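Local structure of N5-Carboxyaminoimidazole ribonucleotide synthetase (Staphylococcus aureus subsp. aureus, 3ORQ) at residues Q106-R111 with I271-H276. The protein catalyses the ATP-dependent carboxylation of 5-aminoimidazole ribonucleotide with bicarbonate to N5-carboxyaminoimidazole ribonucleotide, a step of purine biosynthesis. Numbering follows the deposited sequence.
Sequences QLLQDR and IAPRPH. With ADP (adenosine-5'-diphosphate), chain D.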
ATOM      1  N   GLN A 106     -12.440 -27.230   3.046  1.00 19.29           N
ATOM      2  CA  GLN A 106     -12.608 -28.677   3.267  1.00 21.47           C
ATOM      3  C   GLN A 106     -11.937 -29.494   2.171  1.00 22.48           C
ATOM      4  O   GLN A 106     -11.214 -30.458   2.412  1.00 24.50           O
ATOM      5  CB  GLN A 106     -14.107 -29.037   3.306  1.00 21.39           C
ATOM      6  CG  GLN A 106     -14.431 -30.556   3.312  1.00 24.22           C
ATOM      7  CD  GLN A 106     -15.900 -30.870   2.927  1.00 27.66           C
ATOM      8  OE1 GLN A 106     -16.794 -30.013   3.015  1.00 29.67           O
ATOM      9  NE2 GLN A 106     -16.140 -32.103   2.496  1.00 26.72           N
ATOM     10  N   LEU A 107     -12.213 -29.081   0.947  1.00 22.38           N
ATOM     11  CA  LEU A 107     -11.936 -29.866  -0.213  1.00 21.68           C
ATOM     12  C   LEU A 107     -10.479 -29.664  -0.650  1.00 21.29           C
ATOM     13  O   LEU A 107      -9.823 -30.617  -1.064  1.00 19.55           O
ATOM     14  CB  LEU A 107     -12.938 -29.443  -1.260  1.00 22.60           C
ATOM     15  CG  LEU A 107     -13.071 -30.176  -2.562  1.00 30.17           C
ATOM     16  CD1 LEU A 107     -14.391 -29.768  -3.225  1.00 30.00           C
ATOM     17  CD2 LEU A 107     -11.853 -29.793  -3.408  1.00 34.26           C
ATOM     18  N   LEU A 108      -9.955 -28.441  -0.504  1.00 20.71           N
ATOM     19  CA  LEU A 108      -8.574 -28.172  -0.893  1.00 20.96           C
ATOM     20  C   LEU A 108      -7.502 -28.473   0.156  1.00 22.12           C
ATOM     21  O   LEU A 108      -6.328 -28.409  -0.155  1.00 23.21           O
ATOM     22  CB  LEU A 108      -8.416 -26.743  -1.438  1.00 19.81           C
ATOM     23  CG  LEU A 108      -9.399 -26.450  -2.580  1.00 19.31           C
ATOM     24  CD1 LEU A 108      -9.433 -24.963  -2.899  1.00 17.06           C
ATOM     25  CD2 LEU A 108      -9.151 -27.333  -3.823  1.00 16.74           C
ATOM     26  N   GLN A 109      -7.911 -28.790   1.384  1.00 24.33           N
ATOM     27  CA  GLN A 109      -6.994 -29.136   2.485  1.00 26.57           C
ATOM     28  C   GLN A 109      -6.274 -30.423   2.156  1.00 26.74           C
ATOM     29  O   GLN A 109      -5.101 -30.619   2.477  1.00 26.45           O
ATOM     30  CB  GLN A 109      -7.790 -29.429   3.754  1.00 27.63           C
ATOM     31  CG  GLN A 109      -7.923 -28.300   4.705  1.00 29.67           C
ATOM     32  CD  GLN A 109      -8.796 -28.657   5.889  1.00 34.14           C
ATOM     33  OE1 GLN A 109      -8.731 -27.990   6.928  1.00 37.25           O
ATOM     34  NE2 GLN A 109      -9.629 -29.700   5.746  1.00 34.93           N
ATOM     35  N   ASP A 110      -7.023 -31.320   1.545  1.00 26.70           N
ATOM     36  CA  ASP A 110      -6.571 -32.678   1.344  1.00 27.75           C
ATOM     37  C   ASP A 110      -6.306 -32.927  -0.152  1.00 27.03           C
ATOM     38  O   ASP A 110      -7.229 -32.877  -0.955  1.00 27.11           O
ATOM     39  CB  ASP A 110      -7.623 -33.611   1.935  1.00 27.74           C
ATOM     40  CG  ASP A 110      -7.532 -35.008   1.409  1.00 30.53           C
ATOM     41  OD1 ASP A 110      -6.427 -35.438   1.002  1.00 30.64           O
ATOM     42  OD2 ASP A 110      -8.589 -35.675   1.412  1.00 32.00           O
ATOM     43  N   ARG A 111      -5.039 -33.174  -0.496  1.00 26.55           N
ATOM     44  CA  ARG A 111      -4.587 -33.443  -1.874  1.00 26.63           C
ATOM     45  C   ARG A 111      -5.425 -34.451  -2.654  1.00 26.35           C
ATOM     46  O   ARG A 111      -5.660 -34.262  -3.842  1.00 25.67           O
ATOM     47  CB  ARG A 111      -3.135 -33.925  -1.886  1.00 27.96           C
ATOM     48  CG  ARG A 111      -2.121 -32.886  -1.434  1.00 28.88           C
ATOM     49  CD  ARG A 111      -0.773 -33.229  -1.987  1.00 27.55           C
ATOM     50  NE  ARG A 111       0.287 -32.394  -1.436  1.00 27.49           N
ATOM     51  CZ  ARG A 111       0.711 -31.258  -1.975  1.00 24.56           C
ATOM     52  NH1 ARG A 111       0.140 -30.797  -3.069  1.00 21.62           N
ATOM     53  NH2 ARG A 111       1.698 -30.574  -1.404  1.00 25.67           N
ATOM     54  N   ILE A 271      -4.936 -25.727  -6.233  1.00 14.36           N
ATOM     55  CA  ILE A 271      -5.613 -24.460  -5.992  1.00 12.74           C
ATOM     56  C   ILE A 271      -5.437 -23.992  -4.523  1.00 12.42           C
ATOM     57  O   ILE A 271      -5.648 -24.770  -3.582  1.00 10.12           O
ATOM     58  CB  ILE A 271      -7.106 -24.550  -6.287  1.00 14.50           C
ATOM     59  CG1 ILE A 271      -7.378 -25.324  -7.573  1.00 16.29           C
ATOM     60  CG2 ILE A 271      -7.749 -23.134  -6.334  1.00 12.19           C
ATOM     61  CD1 ILE A 271      -8.897 -25.543  -7.829  1.00 20.37           C
ATOM     62  N   ALA A 272      -5.058 -22.711  -4.364  1.00  9.81           N
ATOM     63  CA  ALA A 272      -4.949 -22.038  -3.072  1.00  7.93           C
ATOM     64  C   ALA A 272      -6.148 -21.109  -2.924  1.00  7.76           C
ATOM     65  O   ALA A 272      -6.325 -20.199  -3.732  1.00 11.09           O
ATOM     66  CB  ALA A 272      -3.644 -21.253  -2.975  1.00  3.22           C
ATOM     67  N   PRO A 273      -7.004 -21.359  -1.912  1.00  5.53           N
ATOM     68  CA  PRO A 273      -8.224 -20.579  -1.689  1.00  3.34           C
ATOM     69  C   PRO A 273      -7.866 -19.288  -0.917  1.00  5.58           C
ATOM     70  O   PRO A 273      -8.481 -18.938   0.122  1.00  4.84           O
ATOM     71  CB  PRO A 273      -9.060 -21.513  -0.845  1.00  2.00           C
ATOM     72  CG  PRO A 273      -7.984 -22.276   0.002  1.00  2.00           C
ATOM     73  CD  PRO A 273      -6.806 -22.409  -0.889  1.00  3.49           C
ATOM     74  N   ARG A 274      -6.865 -18.577  -1.428  1.00  6.22           N
ATOM     75  CA  ARG A 274      -6.385 -17.372  -0.751  1.00  6.25           C
ATOM     76  C   ARG A 274      -5.567 -16.582  -1.742  1.00  6.11           C
ATOM     77  O   ARG A 274      -5.240 -17.102  -2.818  1.00  5.36           O
ATOM     78  CB  ARG A 274      -5.531 -17.751   0.472  1.00  4.26           C
ATOM     79  CG  ARG A 274      -4.537 -18.866   0.136  1.00  6.47           C
ATOM     80  CD  ARG A 274      -3.463 -19.080   1.185  1.00  5.77           C
ATOM     81  NE  ARG A 274      -2.634 -20.209   0.812  1.00 13.65           N
ATOM     82  CZ  ARG A 274      -1.605 -20.141  -0.024  1.00 18.09           C
ATOM     83  NH1 ARG A 274      -1.265 -18.977  -0.562  1.00 18.71           N
ATOM     84  NH2 ARG A 274      -0.901 -21.237  -0.317  1.00 18.73           N
ATOM     85  N   PRO A 275      -5.196 -15.334  -1.386  1.00  6.18           N
ATOM     86  CA  PRO A 275      -4.079 -14.718  -2.104  1.00  6.04           C
ATOM     87  C   PRO A 275      -2.889 -15.660  -2.057  1.00  5.83           C
ATOM     88  O   PRO A 275      -2.798 -16.502  -1.159  1.00  3.54           O
ATOM     89  CB  PRO A 275      -3.811 -13.452  -1.295  1.00  5.69           C
ATOM     90  CG  PRO A 275      -5.254 -13.050  -0.811  1.00  3.46           C
ATOM     91  CD  PRO A 275      -5.828 -14.394  -0.436  1.00  7.57           C
ATOM     92  N   HIS A 276      -1.981 -15.529  -3.006  1.00  7.02           N
ATOM     93  CA  HIS A 276      -0.934 -16.535  -3.168  1.00  7.94           C
ATOM     94  C   HIS A 276       0.369 -15.820  -3.426  1.00  6.65           C
ATOM     95  O   HIS A 276       0.373 -14.732  -4.010  1.00  4.21           O
ATOM     96  CB  HIS A 276      -1.330 -17.457  -4.339  1.00  9.36           C
ATOM     97  CG  HIS A 276      -0.347 -18.539  -4.669  1.00 12.25           C
ATOM     98  ND1 HIS A 276       0.664 -18.371  -5.600  1.00 13.79           N
ATOM     99  CD2 HIS A 276      -0.271 -19.837  -4.263  1.00 16.79           C
ATOM    100  CE1 HIS A 276       1.340 -19.509  -5.723  1.00 14.38           C
ATOM    101  NE2 HIS A 276       0.796 -20.411  -4.922  1.00 13.18           N
TER
HETATM  102  PB  ADP D 376       3.513 -27.489  -2.606  1.00 59.68           P
HETATM  103  O1B ADP D 376       2.028 -27.608  -2.383  1.00 61.31           O
HETATM  104  O2B ADP D 376       4.052 -26.244  -3.254  1.00 59.04           O
HETATM  105  O3B ADP D 376       4.287 -27.897  -1.383  1.00 68.35           O
HETATM  106  PA  ADP D 376       3.388 -28.748  -5.155  1.00 65.60           P
HETATM  107  O1A ADP D 376       2.546 -29.991  -5.292  1.00 65.52           O
HETATM  108  O2A ADP D 376       2.805 -27.427  -5.588  1.00 66.43           O
HETATM  109  O3A ADP D 376       3.928 -28.658  -3.632  1.00 69.90           O
HETATM  110  O5' ADP D 376       4.784 -28.924  -5.929  1.00 61.87           O
HETATM  111  C5' ADP D 376       5.858 -28.020  -5.744  1.00 59.69           C
HETATM  112  C4' ADP D 376       6.743 -28.057  -6.977  1.00 61.94           C
HETATM  113  O4' ADP D 376       7.246 -29.398  -7.216  1.00 62.13           O
HETATM  114  C3' ADP D 376       6.004 -27.650  -8.255  1.00 61.80           C
HETATM  115  O3' ADP D 376       5.997 -26.239  -8.501  1.00 63.69           O
HETATM  116  C2' ADP D 376       6.786 -28.392  -9.327  1.00 59.11           C
HETATM  117  O2' ADP D 376       7.852 -27.593  -9.809  1.00 54.48           O
HETATM  118  C1' ADP D 376       7.317 -29.640  -8.630  1.00 58.57           C
HETATM  119  N9  ADP D 376       6.337 -30.694  -8.974  1.00 55.95           N
HETATM  120  C8  ADP D 376       5.281 -31.052  -8.213  1.00 54.27           C
HETATM  121  N7  ADP D 376       4.538 -32.016  -8.810  1.00 53.00           N
HETATM  122  C5  ADP D 376       5.163 -32.288  -9.984  1.00 53.77           C
HETATM  123  C6  ADP D 376       4.917 -33.230 -11.107  1.00 52.32           C
HETATM  124  N6  ADP D 376       3.836 -34.056 -11.059  1.00 48.05           N
HETATM  125  N1  ADP D 376       5.783 -33.196 -12.146  1.00 52.71           N
HETATM  126  C2  ADP D 376       6.845 -32.356 -12.184  1.00 54.80           C
HETATM  127  N3  ADP D 376       7.133 -31.470 -11.198  1.00 55.38           N
HETATM  128  C4  ADP D 376       6.334 -31.407 -10.097  1.00 53.52           C
HETATM  129  O   HOH W   1      -4.716 -26.833  -1.948  1.00 27.36           O
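Leu-108 pushes its CD1 methyl into the bend between Ile-271 and Pro-273, lying 4.1 Å from Ile-271 CB and 4.0 Å from Pro-273 CB. The leucine and proline side chains point in opposite senses as they pass. With CG anti to the carbonyl carbon (chi1 -54°), the leucine carries this methyl across from helix 103-109 to the point where strand 266-272 gives way to loop. There the chain makes an inverse gamma turn about Pro-273, closed by a weak hydrogen bond from Arg-274 N to Ala-272 O. No direct hydrogen bond joins the two segments; instead a water lies within hydrogen-bonding distance of both Leu-108 O (2.9 Å) and Ile-271 O (2.8 Å), between the backbones beside the apolar contact. Leu-118 of helix 111-120 and Phe-254 of strand 252-261 also pack on Ile-271.

In this ATP-grasp enzyme the contact joins helix 103-109, in the preATP-grasp region, to an outer strand of the eight-stranded antiparallel sheet, whose Glu-270 is a magnesium ligand. On the helix side, Asp-110 N-caps helix 111-120 and forms a salt bridge with Arg-153. Arg-111 then reaches the nucleotide: its chain runs extended from CG to NE, and NH2 donates to ADP O1B at 3.1 Å (159°), with the beta phosphorus in plane at the guanidinium edge. Beyond the turn, Arg-274 lays one guanidinium face over Ala-272 CB, 3.7 Å from the plane. Its NH1 donates a hydrogen bond to an in-plane lone pair of Pro-275 O (3.0 Å), and NE forms a salt bridge with Glu-82.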